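Local coordinates for protein minor pilin subunit PapF (Escherichia coli, PDB 2W07) that serves as a minor pilin subunit of fimbriae, the surface filaments with which the bacterium colonises the epithelium of host organs, at residues I83-G88 against F120-F125; T79-A84 against G130-G135. The protein carries 1 engineered substitution. One frame throughout, in Å; residues are numbered along the deposited sequence.

Interaction 1: residues I83-G88 against F120-F125; sequences IALYQG and FTSVPF
Tyr86 and Thr121 form an antiparallel hydrogen-bonded pair between strands 81-87 and 116-126: Tyr86 N donates a hydrogen bond to Thr121 O at 2.7 Å, and Thr121 N donates one to Tyr86 O. One hydrogen-bonded pair further along, Ala84 and Val123 repeat the exchange, with Ala84 N reaching Val123 O at 2.9 Å. The aromatic side chain runs along the partner strand. Tyr86 CB lies beside Thr121 CB, at 4.2 Å; with CG anti to the carbonyl carbon (chi1 -61°), CD1 passes Thr121 O, which sits at the ring edge, in its plane. Further out, Tyr86 CE1 meets Val123 CG1 at 3.4 Å, the two side chains set at a slant. That same methyl packs against Ala84 CB, and Met91 touches both Tyr86 and Val123. Thr121 OG1 ties down the end of the pairing by donating to Gly88 O at 2.8 Å; it is also hydrogen-bonded to Thr43 OG1 and Gly90 N, so three partners grip this buried hydroxyl. The other face carries Ile83, Leu85, Phe120, Ser122 and Pro124. There Ile83 CG2 meets Ser122 CB at 3.7 Å, while Leu85 CD2 lies 3.2 Å from Ser122 OG. Leu85, Phe120 and Ser122 also pack on apolar side chains of the other protein in the assembly, so this face serves subunit-to-partner contact as well as internal packing. The arrangement is a twisted antiparallel pair of the middle strand 116-126 with 81-87, which in turn borders strand 73-75, in the incomplete immunoglobulin-like fold of pilins.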
loop_
_atom_site.group_PDB
_atom_site.type_symbol
_atom_site.label_atom_id
_atom_site.label_comp_id
_atom_site.label_asym_id
_atom_site.label_seq_id
_atom_site.Cartn_x
_atom_site.Cartn_y
_atom_site.Cartn_z
ATOM N N ILE B 83 -23.922 -1.319 2.448
ATOM C CA ILE B 83 -23.188 -2.228 3.318
ATOM C C ILE B 83 -22.254 -1.404 4.191
ATOM O O ILE B 83 -21.381 -0.706 3.680
ATOM C CB ILE B 83 -22.347 -3.233 2.504
ATOM C CG1 ILE B 83 -23.249 -4.018 1.546
ATOM C CG2 ILE B 83 -21.611 -4.181 3.444
ATOM C CD1 ILE B 83 -24.285 -4.882 2.233
ATOM N N ALA B 84 -22.454 -1.475 5.504
ATOM C CA ALA B 84 -21.624 -0.740 6.458
ATOM C C ALA B 84 -20.420 -1.598 6.840
ATOM O O ALA B 84 -20.539 -2.814 6.960
ATOM C CB ALA B 84 -22.438 -0.387 7.705
ATOM N N LEU B 85 -19.264 -0.966 7.040
ATOM C CA LEU B 85 -18.047 -1.700 7.387
ATOM C C LEU B 85 -17.482 -1.338 8.760
ATOM O O LEU B 85 -17.523 -0.178 9.176
ATOM C CB LEU B 85 -16.959 -1.460 6.333
ATOM C CG LEU B 85 -17.249 -1.740 4.855
ATOM C CD1 LEU B 85 -15.990 -1.482 4.039
ATOM C CD2 LEU B 85 -17.712 -3.171 4.675
ATOM N N TYR B 86 -16.946 -2.342 9.449
ATOM C CA TYR B 86 -16.349 -2.156 10.767
ATOM C C TYR B 86 -15.028 -2.919 10.859
ATOM O O TYR B 86 -14.879 -3.990 10.271
ATOM C CB TYR B 86 -17.296 -2.650 11.867
ATOM C CG TYR B 86 -18.621 -1.922 11.920
ATOM C CD1 TYR B 86 -19.640 -2.225 11.018
ATOM C CD2 TYR B 86 -18.847 -0.910 12.857
ATOM C CE1 TYR B 86 -20.850 -1.541 11.044
ATOM C CE2 TYR B 86 -20.057 -0.218 12.894
ATOM C CZ TYR B 86 -21.053 -0.540 11.981
ATOM O OH TYR B 86 -22.250 0.136 12.001
ATOM N N GLN B 87 -14.073 -2.357 11.594
ATOM C CA GLN B 87 -12.771 -2.983 11.776
ATOM C C GLN B 87 -12.885 -4.127 12.774
ATOM O O GLN B 87 -13.565 -4.007 13.790
ATOM C CB GLN B 87 -11.759 -1.958 12.285
ATOM C CG GLN B 87 -11.501 -0.818 11.315
ATOM C CD GLN B 87 -10.609 0.261 11.902
ATOM O OE1 GLN B 87 -10.952 0.885 12.903
ATOM N NE2 GLN B 87 -9.456 0.487 11.277
ATOM N N GLY B 88 -12.222 -5.238 12.471
ATOM C CA GLY B 88 -12.254 -6.391 13.351
ATOM C C GLY B 88 -13.617 -7.042 13.416
ATOM O O GLY B 88 -14.547 -6.617 12.730
ATOM N N PHE B 120 -12.472 -7.770 9.119
ATOM C CA PHE B 120 -13.407 -6.661 8.987
ATOM C C PHE B 120 -14.823 -7.201 8.955
ATOM O O PHE B 120 -15.073 -8.293 8.446
ATOM C CB PHE B 120 -13.106 -5.824 7.734
ATOM C CG PHE B 120 -13.363 -6.532 6.433
ATOM C CD1 PHE B 120 -14.497 -6.240 5.681
ATOM C CD2 PHE B 120 -12.453 -7.463 5.939
ATOM C CE1 PHE B 120 -14.723 -6.861 4.451
ATOM C CE2 PHE B 120 -12.667 -8.093 4.712
ATOM C CZ PHE B 120 -13.806 -7.789 3.966
ATOM N N THR B 121 -15.745 -6.438 9.529
ATOM C CA THR B 121 -17.136 -6.846 9.579
ATOM C C THR B 121 -18.022 -5.985 8.685
ATOM O O THR B 121 -17.928 -4.754 8.686
ATOM C CB THR B 121 -17.656 -6.793 11.020
ATOM O OG1 THR B 121 -16.949 -7.761 11.803
ATOM C CG2 THR B 121 -19.144 -7.097 11.067
ATOM N N SER B 122 -18.875 -6.653 7.918
ATOM C CA SER B 122 -19.790 -5.980 7.013
ATOM C C SER B 122 -21.216 -6.296 7.430
ATOM O O SER B 122 -21.558 -7.451 7.678
ATOM C CB SER B 122 -19.555 -6.454 5.576
ATOM O OG SER B 122 -18.205 -6.261 5.186
ATOM N N VAL B 123 -22.049 -5.267 7.512
ATOM C CA VAL B 123 -23.437 -5.456 7.900
ATOM C C VAL B 123 -24.374 -4.598 7.053
ATOM O O VAL B 123 -24.154 -3.397 6.886
ATOM C CB VAL B 123 -23.636 -5.129 9.402
ATOM C CG1 VAL B 123 -23.001 -3.798 9.731
ATOM C CG2 VAL B 123 -25.122 -5.117 9.745
ATOM N N PRO B 124 -25.434 -5.213 6.501
ATOM C CA PRO B 124 -26.401 -4.496 5.669
ATOM C C PRO B 124 -26.978 -3.277 6.378
ATOM O O PRO B 124 -27.149 -3.276 7.597
ATOM C CB PRO B 124 -27.442 -5.570 5.344
ATOM C CG PRO B 124 -27.336 -6.519 6.493
ATOM C CD PRO B 124 -25.848 -6.613 6.690
ATOM N N PHE B 125 -27.267 -2.237 5.600
ATOM C CA PHE B 125 -27.786 -0.993 6.145
ATOM C C PHE B 125 -28.730 -0.265 5.183
ATOM O O PHE B 125 -28.359 0.040 4.050
ATOM C CB PHE B 125 -26.613 -0.075 6.492
ATOM C CG PHE B 125 -27.021 1.282 6.991
ATOM C CD1 PHE B 125 -27.563 1.439 8.260
ATOM C CD2 PHE B 125 -26.861 2.406 6.191
ATOM C CE1 PHE B 125 -27.941 2.696 8.727
ATOM C CE2 PHE B 125 -27.234 3.670 6.646
ATOM C CZ PHE B 125 -27.775 3.813 7.915
#

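Interaction 2: residues T79-A84 against G130-G135; sequences THFGIA and GILNGG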
loop_
_atom_site.group_PDB
_atom_site.type_symbol
_atom_site.label_atom_id
_atom_site.label_comp_id
_atom_site.label_asym_id
_atom_site.label_seq_id
_atom_site.Cartn_x
_atom_site.Cartn_y
_atom_site.Cartn_z
ATOM N N THR B 79 -31.132 1.350 -4.374
ATOM C CA THR B 79 -31.256 2.672 -3.775
ATOM C C THR B 79 -31.634 2.533 -2.298
ATOM O O THR B 79 -32.420 1.656 -1.936
ATOM C CB THR B 79 -32.341 3.504 -4.485
ATOM O OG1 THR B 79 -32.346 3.194 -5.886
ATOM C CG2 THR B 79 -32.068 5.002 -4.303
ATOM N N HIS B 80 -31.066 3.394 -1.459
ATOM C CA HIS B 80 -31.338 3.389 -0.020
ATOM C C HIS B 80 -30.847 2.143 0.716
ATOM O O HIS B 80 -31.182 1.931 1.883
ATOM C CB HIS B 80 -32.837 3.577 0.243
ATOM C CG HIS B 80 -33.346 4.935 -0.128
ATOM N ND1 HIS B 80 -32.823 6.095 0.401
ATOM C CD2 HIS B 80 -34.320 5.317 -0.987
ATOM C CE1 HIS B 80 -33.453 7.136 -0.118
ATOM N NE2 HIS B 80 -34.365 6.691 -0.963
ATOM N N PHE B 81 -30.055 1.319 0.039
ATOM C CA PHE B 81 -29.529 0.111 0.656
ATOM C C PHE B 81 -28.010 0.048 0.501
ATOM O O PHE B 81 -27.482 0.188 -0.603
ATOM C CB PHE B 81 -30.155 -1.121 0.015
ATOM C CG PHE B 81 -29.677 -2.411 0.609
ATOM C CD1 PHE B 81 -30.184 -2.861 1.819
ATOM C CD2 PHE B 81 -28.688 -3.155 -0.022
ATOM C CE1 PHE B 81 -29.711 -4.034 2.392
ATOM C CE2 PHE B 81 -28.211 -4.327 0.544
ATOM C CZ PHE B 81 -28.723 -4.765 1.754
ATOM N N GLY B 82 -27.306 -0.163 1.605
ATOM C CA GLY B 82 -25.860 -0.229 1.533
ATOM C C GLY B 82 -25.245 -1.227 2.489
ATOM O O GLY B 82 -25.945 -1.907 3.243
ATOM N N ILE B 83 -23.922 -1.319 2.448
ATOM C CA ILE B 83 -23.188 -2.228 3.318
ATOM C C ILE B 83 -22.254 -1.404 4.191
ATOM O O ILE B 83 -21.381 -0.706 3.680
ATOM C CB ILE B 83 -22.347 -3.233 2.504
ATOM C CG1 ILE B 83 -23.249 -4.018 1.546
ATOM C CG2 ILE B 83 -21.611 -4.181 3.444
ATOM C CD1 ILE B 83 -24.285 -4.882 2.233
ATOM N N ALA B 84 -22.454 -1.475 5.504
ATOM C CA ALA B 84 -21.624 -0.740 6.458
ATOM C C ALA B 84 -20.420 -1.598 6.840
ATOM O O ALA B 84 -20.539 -2.814 6.960
ATOM C CB ALA B 84 -22.438 -0.387 7.705
ATOM N N GLY B 130 -39.768 2.413 3.549
ATOM C CA GLY B 130 -40.419 2.265 2.262
ATOM C C GLY B 130 -39.886 1.121 1.423
ATOM O O GLY B 130 -38.997 0.386 1.849
ATOM N N ILE B 131 -40.434 0.985 0.219
ATOM C CA ILE B 131 -40.058 -0.078 -0.702
ATOM C C ILE B 131 -38.670 0.077 -1.313
ATOM O O ILE B 131 -38.220 1.184 -1.613
ATOM C CB ILE B 131 -41.103 -0.188 -1.814
ATOM N N LEU B 132 -38.001 -1.056 -1.497
ATOM C CA LEU B 132 -36.671 -1.085 -2.091
ATOM C C LEU B 132 -36.753 -1.802 -3.432
ATOM O O LEU B 132 -37.235 -2.933 -3.510
ATOM C CB LEU B 132 -35.685 -1.826 -1.181
ATOM C CG LEU B 132 -35.336 -1.205 0.173
ATOM C CD1 LEU B 132 -34.364 -2.121 0.909
ATOM C CD2 LEU B 132 -34.730 0.174 -0.025
ATOM N N ASN B 133 -36.287 -1.136 -4.482
ATOM C CA ASN B 133 -36.304 -1.707 -5.820
ATOM C C ASN B 133 -35.180 -2.720 -6.011
ATOM O O ASN B 133 -34.117 -2.393 -6.535
ATOM C CB ASN B 133 -36.193 -0.595 -6.870
ATOM C CG ASN B 133 -35.004 0.325 -6.632
ATOM O OD1 ASN B 133 -33.855 -0.108 -6.645
ATOM N ND2 ASN B 133 -35.283 1.604 -6.416
ATOM N N GLY B 134 -35.420 -3.956 -5.580
ATOM C CA GLY B 134 -34.411 -4.987 -5.730
ATOM C C GLY B 134 -34.415 -6.023 -4.626
ATOM O O GLY B 134 -34.452 -5.682 -3.443
ATOM N N GLY B 135 -34.379 -7.293 -5.021
ATOM C CA GLY B 135 -34.367 -8.378 -4.057
ATOM C C GLY B 135 -32.953 -8.905 -3.920
ATOM O O GLY B 135 -32.602 -9.543 -2.926
#
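Leu132 points its two methyl branches at separate parts of the 79-84 segment. Leu132 CD2 rests 3.3 Å from Thr79 O and also touches His80 CB at 3.9 Å, whereas Leu132 CD1 approaches Phe81 CD1 at 4.3 Å, obliquely to the phenyl ring. The first torsion places CG beside the backbone N, anti to the carbonyl carbon (chi1 -66°), and the end of the side chain approaches residues 79-81, with CD2 toward the loop residues Thr79 and His80, just before the strand, and CD1 toward the phenyl ring. The methyl beside Thr79 O brings apolar surface against a backbone carbonyl, and the contact there is van der Waals in kind.

Asn133, the next residue, turns its amide toward Thr79, and the two side chains lie at a slant to each other. Asn133 ND2 donates to Thr79 OG1 across 3.4 Å, a long and weak hydrogen bond although the N-H points almost straight at the oxygen (162°). Asn133 holds CG between its backbone N and carbonyl carbon (chi1 53°), which swings the amide toward the threonine hydroxyl. The backbone there is an inverse gamma turn centred on Asn133, closed by a weak bond from Gly134 N to Leu132 O. With one weak polar link and a leucine methyl against a carbonyl, the contact is small and lies at the surface.

Phe81 is more deeply placed: its ring meets those of Phe137 and His34, with the ring planes inclined by about 55° and 50°, and packs on Pro124 of strand 116-126, while Leu132 itself also touches Pro32. His80 is held through ND1 by Asn127 OD1. The contact thus joins the residues leading into strand 81-87, and Phe81 at its start, to the loop linking strands 116-126 and 138-147; its centre is about 17 Å from the centre of the chain.

How the interactions relate
Interactions 1 and 2 both draw on strand 81-87, and their segments overlap at Ile83 and Ala84, which make contact only in interaction 1; their centres lie about 16 Å apart. Interaction 1 is buried within the sheet, while interaction 2 sits at the surface, where the strand begins. The two meet where strand 116-126 draws to its end: Phe125 O is 2.7 Å from Gly82 N, a probable hydrogen bond that carries the pairing of interaction 1 toward interaction 2, and Pro124 CB packs on Phe81 CZ at 3.9 Å. Past this junction the chain runs on into the loop that supplies Leu132 and Asn133, so along 79-88 that loop covers the start, and strand 116-126 pairs with the rest.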